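NTF2-like nuclease/anti-CRISPR (Clostridia bacterium, PDB 7JTA) impairs SpyCas9 activity as an anti-CRISPR protein and relieves DNA torsion in target plasmids, probably by acting as a nuclease. Local coordinates at residues V8-D13 and E24-D29; A18-I23 and V39-E44; Y34-V39 and I54-I59. All coordinates share one frame; numbering follows the deposited sequence.

Interaction 1: V8-D13 and E24-D29; sequences VEETRD and EAILVD
Arg-12 and Glu-24 meet through their charged ends in a salt bridge. NE of Arg-12 lies 3.2 Å from OE1 of Glu-24, coming from above the carboxylate plane, and the two flat groups are turned 71° apart. A weak second bond runs from Arg-12 NH2 to Glu-24 OE2. Glu-10 completes the network: its chain bends at chi2 (-104°), which brings its OE1 within 3.1 Å of Glu-24 OE1, a close pair of acceptors, while its OE2 makes a long salt bridge to Arg-12 NE at 3.7 Å. Beneath these groups lies the first hairpin of the antiparallel sheet, where Arg-12 and Glu-24 are a hydrogen-bonded pair, Arg-12 N to Glu-24 O at 2.8 Å and Glu-24 N to Arg-12 O at 2.9 Å. Between the Val-8/Leu-27 and Thr-11/Ala-25 pairs, strand 7-16 uses one residue more than strand 20-29, and Glu-9 N bonds to Ile-26 O at 2.8 Å. On the face of Thr-11 and Ala-25, Val-8 CG2 rests against Leu-27 CD2 (3.6 Å). Further out, Arg-35 grips Glu-24 OE2, Arg-33 pairs with Glu-9, and Arg-12 NH1 bonds to Ile-59 O of the second subunit.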
loop_
_atom_site.group_PDB
_atom_site.type_symbol
_atom_site.label_atom_id
_atom_site.label_comp_id
_atom_site.label_asym_id
_atom_site.label_seq_id
_atom_site.Cartn_x
_atom_site.Cartn_y
_atom_site.Cartn_z
ATOM N N VAL A 8 3.593 -17.620 -6.253
ATOM C CA VAL A 8 2.565 -17.209 -5.302
ATOM C C VAL A 8 2.533 -18.223 -4.165
ATOM O O VAL A 8 2.312 -19.418 -4.389
ATOM C CB VAL A 8 1.194 -17.087 -5.979
ATOM C CG1 VAL A 8 0.135 -16.716 -4.955
ATOM C CG2 VAL A 8 1.247 -16.054 -7.091
ATOM N N GLU A 9 2.758 -17.749 -2.944
ATOM C CA GLU A 9 2.900 -18.609 -1.777
ATOM C C GLU A 9 1.660 -18.633 -0.894
ATOM O O GLU A 9 1.432 -19.621 -0.189
ATOM C CB GLU A 9 4.111 -18.153 -0.952
ATOM C CG GLU A 9 4.196 -18.723 0.451
ATOM C CD GLU A 9 5.217 -17.987 1.305
ATOM O OE1 GLU A 9 6.389 -17.887 0.878
ATOM O OE2 GLU A 9 4.850 -17.510 2.400
ATOM N N GLU A 10 0.850 -17.578 -0.925
ATOM C CA GLU A 10 -0.314 -17.485 -0.058
ATOM C C GLU A 10 -1.270 -16.460 -0.643
ATOM O O GLU A 10 -0.837 -15.454 -1.210
ATOM C CB GLU A 10 0.089 -17.096 1.367
ATOM C CG GLU A 10 -1.029 -17.194 2.390
ATOM C CD GLU A 10 -1.590 -15.838 2.778
ATOM O OE1 GLU A 10 -1.603 -14.929 1.922
ATOM O OE2 GLU A 10 -2.015 -15.679 3.940
ATOM N N THR A 11 -2.566 -16.729 -0.513
ATOM C CA THR A 11 -3.613 -15.791 -0.884
ATOM C C THR A 11 -4.585 -15.665 0.279
ATOM O O THR A 11 -4.724 -16.587 1.087
ATOM C CB THR A 11 -4.357 -16.252 -2.153
ATOM O OG1 THR A 11 -3.506 -16.103 -3.293
ATOM C CG2 THR A 11 -5.626 -15.451 -2.370
ATOM N N ARG A 12 -5.253 -14.518 0.370
ATOM C CA ARG A 12 -6.130 -14.296 1.507
ATOM C C ARG A 12 -7.191 -13.265 1.151
ATOM O O ARG A 12 -6.901 -12.255 0.508
ATOM C CB ARG A 12 -5.349 -13.853 2.744
ATOM C CG ARG A 12 -6.122 -14.054 4.024
ATOM C CD ARG A 12 -5.194 -14.297 5.180
ATOM N NE ARG A 12 -4.279 -13.179 5.342
ATOM C CZ ARG A 12 -4.557 -12.099 6.064
ATOM N NH1 ARG A 12 -5.723 -12.006 6.690
ATOM N NH2 ARG A 12 -3.673 -11.114 6.159
ATOM N N ASP A 13 -8.418 -13.537 1.587
ATOM C CA ASP A 13 -9.558 -12.651 1.381
ATOM C C ASP A 13 -9.628 -11.662 2.541
ATOM O O ASP A 13 -9.933 -12.047 3.675
ATOM C CB ASP A 13 -10.826 -13.491 1.284
ATOM C CG ASP A 13 -12.014 -12.711 0.814
ATOM O OD1 ASP A 13 -12.787 -13.286 0.024
ATOM O OD2 ASP A 13 -12.167 -11.534 1.202
ATOM N N GLU A 24 -5.194 -10.389 -0.870
ATOM C CA GLU A 24 -3.788 -10.321 -0.502
ATOM C C GLU A 24 -3.075 -11.552 -1.033
ATOM O O GLU A 24 -3.605 -12.663 -0.959
ATOM C CB GLU A 24 -3.583 -10.256 1.005
ATOM C CG GLU A 24 -2.233 -10.831 1.408
ATOM C CD GLU A 24 -2.097 -11.040 2.897
ATOM O OE1 GLU A 24 -2.046 -12.212 3.326
ATOM O OE2 GLU A 24 -2.070 -10.035 3.637
ATOM N N ALA A 25 -1.877 -11.352 -1.575
ATOM C CA ALA A 25 -1.023 -12.455 -1.987
ATOM C C ALA A 25 0.371 -12.232 -1.426
ATOM O O ALA A 25 0.833 -11.092 -1.330
ATOM C CB ALA A 25 -0.975 -12.596 -3.512
ATOM N N ILE A 26 1.031 -13.320 -1.044
ATOM C CA ILE A 26 2.441 -13.291 -0.684
ATOM C C ILE A 26 3.215 -13.855 -1.863
ATOM O O ILE A 26 3.048 -15.025 -2.219
ATOM C CB ILE A 26 2.718 -14.096 0.592
ATOM C CG1 ILE A 26 1.900 -13.543 1.759
ATOM C CG2 ILE A 26 4.198 -14.048 0.919
ATOM C CD1 ILE A 26 2.057 -12.058 1.972
ATOM N N LEU A 27 4.044 -13.021 -2.482
ATOM C CA LEU A 27 4.846 -13.418 -3.629
ATOM C C LEU A 27 6.293 -13.628 -3.213
ATOM O O LEU A 27 6.810 -12.921 -2.344
ATOM C CB LEU A 27 4.771 -12.358 -4.730
ATOM C CG LEU A 27 3.362 -11.892 -5.100
ATOM C CD1 LEU A 27 3.404 -10.938 -6.280
ATOM C CD2 LEU A 27 2.457 -13.077 -5.396
ATOM N N VAL A 28 6.941 -14.612 -3.828
ATOM C CA VAL A 28 8.367 -14.850 -3.644
ATOM C C VAL A 28 9.018 -14.877 -5.018
ATOM O O VAL A 28 8.669 -15.716 -5.857
ATOM C CB VAL A 28 8.653 -16.154 -2.885
ATOM C CG1 VAL A 28 10.145 -16.425 -2.868
ATOM C CG2 VAL A 28 8.124 -16.064 -1.468
ATOM N N ASP A 29 9.949 -13.954 -5.250
ATOM C CA ASP A 29 10.684 -13.881 -6.504
ATOM C C ASP A 29 12.152 -13.649 -6.193
ATOM O O ASP A 29 12.486 -12.756 -5.410
ATOM C CB ASP A 29 10.154 -12.763 -7.409
ATOM C CG ASP A 29 10.717 -12.842 -8.816
ATOM O OD1 ASP A 29 10.205 -12.128 -9.704
ATOM O OD2 ASP A 29 11.643 -13.651 -9.044
#

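Interaction 2: A18-I23 and V39-E44; sequences ADCVVI and VGIKDE
Val-21 and Gly-40 form a hydrogen-bonded antiparallel pair, flanked by the non-hydrogen-bonded pairs Cys-20/Ile-41 and Val-22/Val-39, in strands whose axes approach to 4.7 Å and run 154° apart. This is the central hairpin of the four-stranded meander, at the end where strand 20-29 starts and strand 32-42 finishes. Gly-40 N gives a bond to Val-21 O at 2.8 Å, and Val-21 N returns a longer one to Gly-40 O at 3.2 Å. The ladder runs one step past the start of strand 20-29, with Lys-42 N bonded to Asp-19 O at 2.9 Å.

The two faces of this ribbon serve different ends. On one, the sulfur of Cys-20 sits against the CD1 tip of Ile-41 (SG to CD1 3.9 Å) and is also joined by a disulfide to Cys-20 of the third subunit. Val-22, Val-39 and Ile-41 pack on that same subunit, so this apolar face belongs to an interface that is covalently locked. On the other face Gly-40 brings no side chain, and its neighbours close over its backbone: Val-21 CG1 comes within 4.1 Å of Gly-40 CA, while CD1 of Ile-23 reaches the same CA at 4.4 Å. The valine branch arrives there because it stands between its own backbone N and carbonyl carbon (chi1 50°).

Lys-42 folds back along residues 18-19. Its aliphatic part passes beside the carbonyl oxygen of Asp-19, and a bend at chi3 (68°) directs NZ at the loop before strand 20-29. There NZ is held chiefly by Thr-17 O and Glu-16 OE2, with a weak bond from Lys-42 NZ to Ala-18 O at 3.4 Å.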
loop_
_atom_site.group_PDB
_atom_site.type_symbol
_atom_site.label_atom_id
_atom_site.label_comp_id
_atom_site.label_asym_id
_atom_site.label_seq_id
_atom_site.Cartn_x
_atom_site.Cartn_y
_atom_site.Cartn_z
ATOM N N ALA A 18 -20.713 -8.366 -2.580
ATOM C CA ALA A 18 -21.371 -9.017 -3.704
ATOM C C ALA A 18 -20.519 -8.908 -4.961
ATOM O O ALA A 18 -20.328 -9.894 -5.681
ATOM C CB ALA A 18 -22.753 -8.407 -3.933
ATOM N N ASP A 19 -19.960 -7.724 -5.216
ATOM C CA ASP A 19 -19.322 -7.434 -6.491
ATOM C C ASP A 19 -17.800 -7.415 -6.454
ATOM O O ASP A 19 -17.178 -7.740 -7.466
ATOM C CB ASP A 19 -19.827 -6.091 -7.030
ATOM C CG ASP A 19 -21.301 -6.131 -7.398
ATOM O OD1 ASP A 19 -21.758 -7.180 -7.902
ATOM O OD2 ASP A 19 -22.002 -5.119 -7.180
ATOM N N CYS A 20 -17.174 -7.034 -5.341
ATOM C CA CYS A 20 -15.722 -6.914 -5.300
ATOM C C CYS A 20 -15.146 -7.560 -4.044
ATOM O O CYS A 20 -15.819 -7.694 -3.020
ATOM C CB CYS A 20 -15.298 -5.448 -5.420
ATOM S SG CYS A 20 -15.523 -4.833 -7.116
ATOM N N VAL A 21 -13.876 -7.961 -4.145
ATOM C CA VAL A 21 -13.132 -8.553 -3.038
ATOM C C VAL A 21 -11.712 -7.992 -3.022
ATOM O O VAL A 21 -11.075 -7.861 -4.071
ATOM C CB VAL A 21 -13.108 -10.091 -3.144
ATOM C CG1 VAL A 21 -12.681 -10.511 -4.535
ATOM C CG2 VAL A 21 -12.181 -10.683 -2.099
ATOM N N VAL A 22 -11.224 -7.650 -1.833
ATOM C CA VAL A 22 -9.843 -7.214 -1.651
ATOM C C VAL A 22 -8.981 -8.436 -1.361
ATOM O O VAL A 22 -9.170 -9.110 -0.343
ATOM C CB VAL A 22 -9.726 -6.182 -0.521
ATOM C CG1 VAL A 22 -8.267 -5.888 -0.240
ATOM C CG2 VAL A 22 -10.461 -4.912 -0.899
ATOM N N ILE A 23 -8.020 -8.710 -2.241
ATOM C CA ILE A 23 -7.177 -9.896 -2.161
ATOM C C ILE A 23 -5.785 -9.515 -1.678
ATOM O O ILE A 23 -5.264 -8.448 -2.017
ATOM C CB ILE A 23 -7.078 -10.615 -3.521
ATOM C CG1 ILE A 23 -8.465 -10.980 -4.048
ATOM C CG2 ILE A 23 -6.206 -11.848 -3.400
ATOM C CD1 ILE A 23 -8.439 -11.558 -5.444
ATOM N N VAL A 39 -7.576 -5.861 -6.009
ATOM C CA VAL A 39 -9.034 -5.858 -6.041
ATOM C C VAL A 39 -9.472 -6.818 -7.135
ATOM O O VAL A 39 -9.058 -6.680 -8.292
ATOM C CB VAL A 39 -9.602 -4.456 -6.293
ATOM C CG1 VAL A 39 -11.093 -4.538 -6.502
ATOM C CG2 VAL A 39 -9.290 -3.553 -5.127
ATOM N N GLY A 40 -10.290 -7.798 -6.770
ATOM C CA GLY A 40 -10.877 -8.721 -7.725
ATOM C C GLY A 40 -12.286 -8.277 -8.083
ATOM O O GLY A 40 -13.030 -7.791 -7.231
ATOM N N ILE A 41 -12.627 -8.420 -9.359
ATOM C CA ILE A 41 -13.936 -8.036 -9.877
ATOM C C ILE A 41 -14.753 -9.304 -10.086
ATOM O O ILE A 41 -14.313 -10.230 -10.779
ATOM C CB ILE A 41 -13.810 -7.248 -11.190
ATOM C CG1 ILE A 41 -12.696 -6.203 -11.087
ATOM C CG2 ILE A 41 -15.130 -6.583 -11.532
ATOM C CD1 ILE A 41 -12.970 -5.106 -10.091
ATOM N N LYS A 42 -15.934 -9.351 -9.483
ATOM C CA LYS A 42 -16.793 -10.522 -9.532
ATOM C C LYS A 42 -17.968 -10.280 -10.470
ATOM O O LYS A 42 -18.482 -9.163 -10.572
ATOM C CB LYS A 42 -17.293 -10.885 -8.130
ATOM C CG LYS A 42 -16.191 -11.415 -7.221
ATOM C CD LYS A 42 -16.535 -11.257 -5.749
ATOM C CE LYS A 42 -17.686 -12.154 -5.340
ATOM N NZ LYS A 42 -18.135 -11.845 -3.954
ATOM N N ASP A 43 -18.382 -11.340 -11.165
ATOM C CA ASP A 43 -19.519 -11.273 -12.069
ATOM C C ASP A 43 -20.789 -11.658 -11.307
ATOM O O ASP A 43 -20.800 -11.740 -10.076
ATOM C CB ASP A 43 -19.278 -12.155 -13.296
ATOM C CG ASP A 43 -19.160 -13.632 -12.950
ATOM O OD1 ASP A 43 -18.924 -14.438 -13.874
ATOM O OD2 ASP A 43 -19.326 -13.995 -11.766
ATOM N N GLU A 44 -21.883 -11.898 -12.035
ATOM C CA GLU A 44 -23.134 -12.252 -11.372
ATOM C C GLU A 44 -23.042 -13.598 -10.662
ATOM O O GLU A 44 -23.740 -13.818 -9.665
ATOM C CB GLU A 44 -24.279 -12.264 -12.386
#

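Interaction 3: Y34-V39 and I54-I59; sequences YRQLSV and ISTVLI. With NO3 (nitrate ion), chain E.
The Tyr-34 ring carries a methyl of Leu-58 over one face, its CD1 lying 3.8 Å from the ring centroid in a CH-pi contact displaced toward the rim. The carbonyl oxygen of Val-57 lies at the ring's edge, near its plane, and Thr-56 CG2 packs against the start of the side chain, 3.7 Å from Tyr-34 CB, the two side chains crossing at about a right angle. The Arg-35 guanidinium has Leu-37 CD2 of its own strand over one face; its NH2 bridges to Glu-24 and bonds to Leu-58 O of the second subunit. The Gln-36 chain is extended, CG anti to the backbone N (chi1 179°), and carries its amide to Thr-56. Its NE2 gives a nearly straight bond (170°), within the amide plane, to OG1 of Thr-56 at 3.0 Å, and that hydroxyl also hydrogen-bonds to a methylpentanediol molecule. A nitrate ion, like the diol probably from the crystallisation liquor, receives a weak bond of 3.4 Å at its O1 from Ser-38 OG.

These groups sit on the last hairpin of the sheet, strands 32-42 and 48-58. Arg-35 and Val-57 form a hydrogen-bonded pair, the bond returned by Val-57 N being longer and more bent. Near Ile-54 the register is shifted by a classic beta bulge, Ile-54 and Ser-55 both facing Leu-37, whose O accepts from Ile-54 N at 2.8 Å and from Ser-55 N at 3.2 Å. Past the last pair, the C-terminal Ile-59 lays its CG2 against Arg-35 CB (3.9 Å).

The fourth subunit accepts a hydrogen bond from Tyr-34 OH through its Pro-53 O. Residues 55-57 pair with a strand of that subunit as well as with strand 32-42, so their backbone serves both neighbours and the sheet continues across the interface.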
loop_
_atom_site.group_PDB
_atom_site.type_symbol
_atom_site.label_atom_id
_atom_site.label_comp_id
_atom_site.label_asym_id
_atom_site.label_seq_id
_atom_site.Cartn_x
_atom_site.Cartn_y
_atom_site.Cartn_z
ATOM N N TYR A 34 7.225 -10.649 -1.020
ATOM C CA TYR A 34 6.438 -9.448 -1.263
ATOM C C TYR A 34 4.988 -9.663 -0.847
ATOM O O TYR A 34 4.457 -10.773 -0.937
ATOM C CB TYR A 34 6.494 -9.039 -2.744
ATOM C CG TYR A 34 7.868 -8.629 -3.213
ATOM C CD1 TYR A 34 8.732 -9.554 -3.789
ATOM C CD2 TYR A 34 8.305 -7.318 -3.074
ATOM C CE1 TYR A 34 9.992 -9.181 -4.217
ATOM C CE2 TYR A 34 9.562 -6.937 -3.500
ATOM C CZ TYR A 34 10.402 -7.869 -4.070
ATOM O OH TYR A 34 11.653 -7.484 -4.492
ATOM N N ARG A 35 4.348 -8.582 -0.409
ATOM C CA ARG A 35 2.924 -8.574 -0.097
ATOM C C ARG A 35 2.200 -7.719 -1.129
ATOM O O ARG A 35 2.436 -6.509 -1.211
ATOM C CB ARG A 35 2.663 -8.047 1.314
ATOM C CG ARG A 35 1.186 -7.999 1.670
ATOM C CD ARG A 35 0.977 -7.572 3.108
ATOM N NE ARG A 35 -0.353 -7.927 3.593
ATOM C CZ ARG A 35 -1.303 -7.044 3.890
ATOM N NH1 ARG A 35 -1.071 -5.744 3.753
ATOM N NH2 ARG A 35 -2.484 -7.460 4.324
ATOM N N GLN A 36 1.322 -8.350 -1.906
ATOM C CA GLN A 36 0.537 -7.682 -2.934
ATOM C C GLN A 36 -0.921 -7.579 -2.509
ATOM O O GLN A 36 -1.530 -8.579 -2.116
ATOM C CB GLN A 36 0.634 -8.426 -4.265
ATOM C CG GLN A 36 -0.179 -7.785 -5.381
ATOM C CD GLN A 36 0.090 -8.425 -6.723
ATOM O OE1 GLN A 36 -0.649 -9.305 -7.165
ATOM N NE2 GLN A 36 1.159 -7.986 -7.381
ATOM N N LEU A 37 -1.475 -6.372 -2.590
ATOM C CA LEU A 37 -2.892 -6.124 -2.359
ATOM C C LEU A 37 -3.568 -5.851 -3.695
ATOM O O LEU A 37 -3.116 -4.989 -4.455
ATOM C CB LEU A 37 -3.090 -4.942 -1.413
ATOM C CG LEU A 37 -2.549 -5.156 -0.004
ATOM C CD1 LEU A 37 -2.620 -3.864 0.785
ATOM C CD2 LEU A 37 -3.326 -6.257 0.694
ATOM N N SER A 38 -4.646 -6.581 -3.977
ATOM C CA SER A 38 -5.370 -6.438 -5.231
ATOM C C SER A 38 -6.868 -6.318 -4.979
ATOM O O SER A 38 -7.370 -6.633 -3.899
ATOM C CB SER A 38 -5.105 -7.624 -6.164
ATOM O OG SER A 38 -3.733 -7.970 -6.166
ATOM N N VAL A 39 -7.576 -5.861 -6.009
ATOM C CA VAL A 39 -9.034 -5.858 -6.041
ATOM C C VAL A 39 -9.472 -6.818 -7.135
ATOM O O VAL A 39 -9.058 -6.680 -8.292
ATOM C CB VAL A 39 -9.602 -4.456 -6.293
ATOM C CG1 VAL A 39 -11.093 -4.538 -6.502
ATOM C CG2 VAL A 39 -9.290 -3.553 -5.127
ATOM N N ILE A 54 -3.134 -3.382 -6.793
ATOM C CA ILE A 54 -3.131 -2.054 -6.204
ATOM C C ILE A 54 -1.754 -1.676 -5.676
ATOM O O ILE A 54 -1.302 -0.548 -5.878
ATOM C CB ILE A 54 -4.194 -1.936 -5.091
ATOM C CG1 ILE A 54 -5.599 -2.126 -5.665
ATOM C CG2 ILE A 54 -4.064 -0.598 -4.375
ATOM C CD1 ILE A 54 -6.684 -1.900 -4.643
ATOM N N SER A 55 -1.073 -2.603 -5.004
ATOM C CA SER A 55 0.222 -2.290 -4.424
ATOM C C SER A 55 0.965 -3.579 -4.105
ATOM O O SER A 55 0.360 -4.585 -3.730
ATOM C CB SER A 55 0.073 -1.437 -3.165
ATOM O OG SER A 55 -0.271 -2.238 -2.053
ATOM N N THR A 56 2.280 -3.534 -4.290
ATOM C CA THR A 56 3.183 -4.600 -3.885
ATOM C C THR A 56 4.316 -3.979 -3.084
ATOM O O THR A 56 4.795 -2.893 -3.419
ATOM C CB THR A 56 3.740 -5.361 -5.082
ATOM O OG1 THR A 56 2.658 -5.784 -5.926
ATOM C CG2 THR A 56 4.517 -6.584 -4.612
ATOM N N VAL A 57 4.718 -4.647 -2.007
ATOM C CA VAL A 57 5.748 -4.125 -1.116
ATOM C C VAL A 57 6.635 -5.271 -0.657
ATOM O O VAL A 57 6.162 -6.394 -0.452
ATOM C CB VAL A 57 5.141 -3.394 0.099
ATOM C CG1 VAL A 57 6.238 -2.801 0.954
ATOM C CG2 VAL A 57 4.184 -2.312 -0.365
ATOM N N LEU A 58 7.924 -4.980 -0.502
ATOM C CA LEU A 58 8.862 -5.950 0.044
ATOM C C LEU A 58 8.598 -6.161 1.529
ATOM O O LEU A 58 8.385 -5.200 2.274
ATOM C CB LEU A 58 10.297 -5.474 -0.176
ATOM C CG LEU A 58 11.424 -6.428 0.224
ATOM C CD1 LEU A 58 11.494 -7.617 -0.715
ATOM C CD2 LEU A 58 12.744 -5.689 0.230
ATOM N N ILE A 59 8.589 -7.420 1.953
ATOM C CA ILE A 59 8.443 -7.748 3.367
ATOM C C ILE A 59 9.579 -8.664 3.797
ATOM O O ILE A 59 9.753 -8.929 4.987
ATOM C CB ILE A 59 7.077 -8.395 3.660
ATOM C CG1 ILE A 59 6.909 -9.673 2.836
ATOM C CG2 ILE A 59 5.946 -7.405 3.402
ATOM C CD1 ILE A 59 5.574 -10.346 3.023
ATOM O OXT ILE A 59 10.347 -9.154 2.964
HETATM N N NO3 E . -2.609 -12.259 -7.534
HETATM O O1 NO3 E . -3.033 -11.116 -7.192
HETATM O O2 NO3 E . -3.404 -13.242 -7.618
HETATM O O3 NO3 E . -1.383 -12.418 -7.795
#

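The three contacts step across one four-stranded antiparallel meander. Interaction 1 joins strands 7-16 and 20-29, interaction 2 strands 20-29 and 32-42, and interaction 3 strands 32-42 and 48-58. Interactions 1 and 3 lie close, their centres about 9 Å apart, and follow in series along the chain; Glu-24 and Arg-35 tie them by a salt bridge. Interaction 2 is centred about 17 Å from each, across the chain's centre, and its segments alternate along the chain with those of both others. It shares Val-39 with interaction 3. Each contact also reaches other subunits, so the small sheet serves both as the whole fold and as the framework of the four-chain assembly.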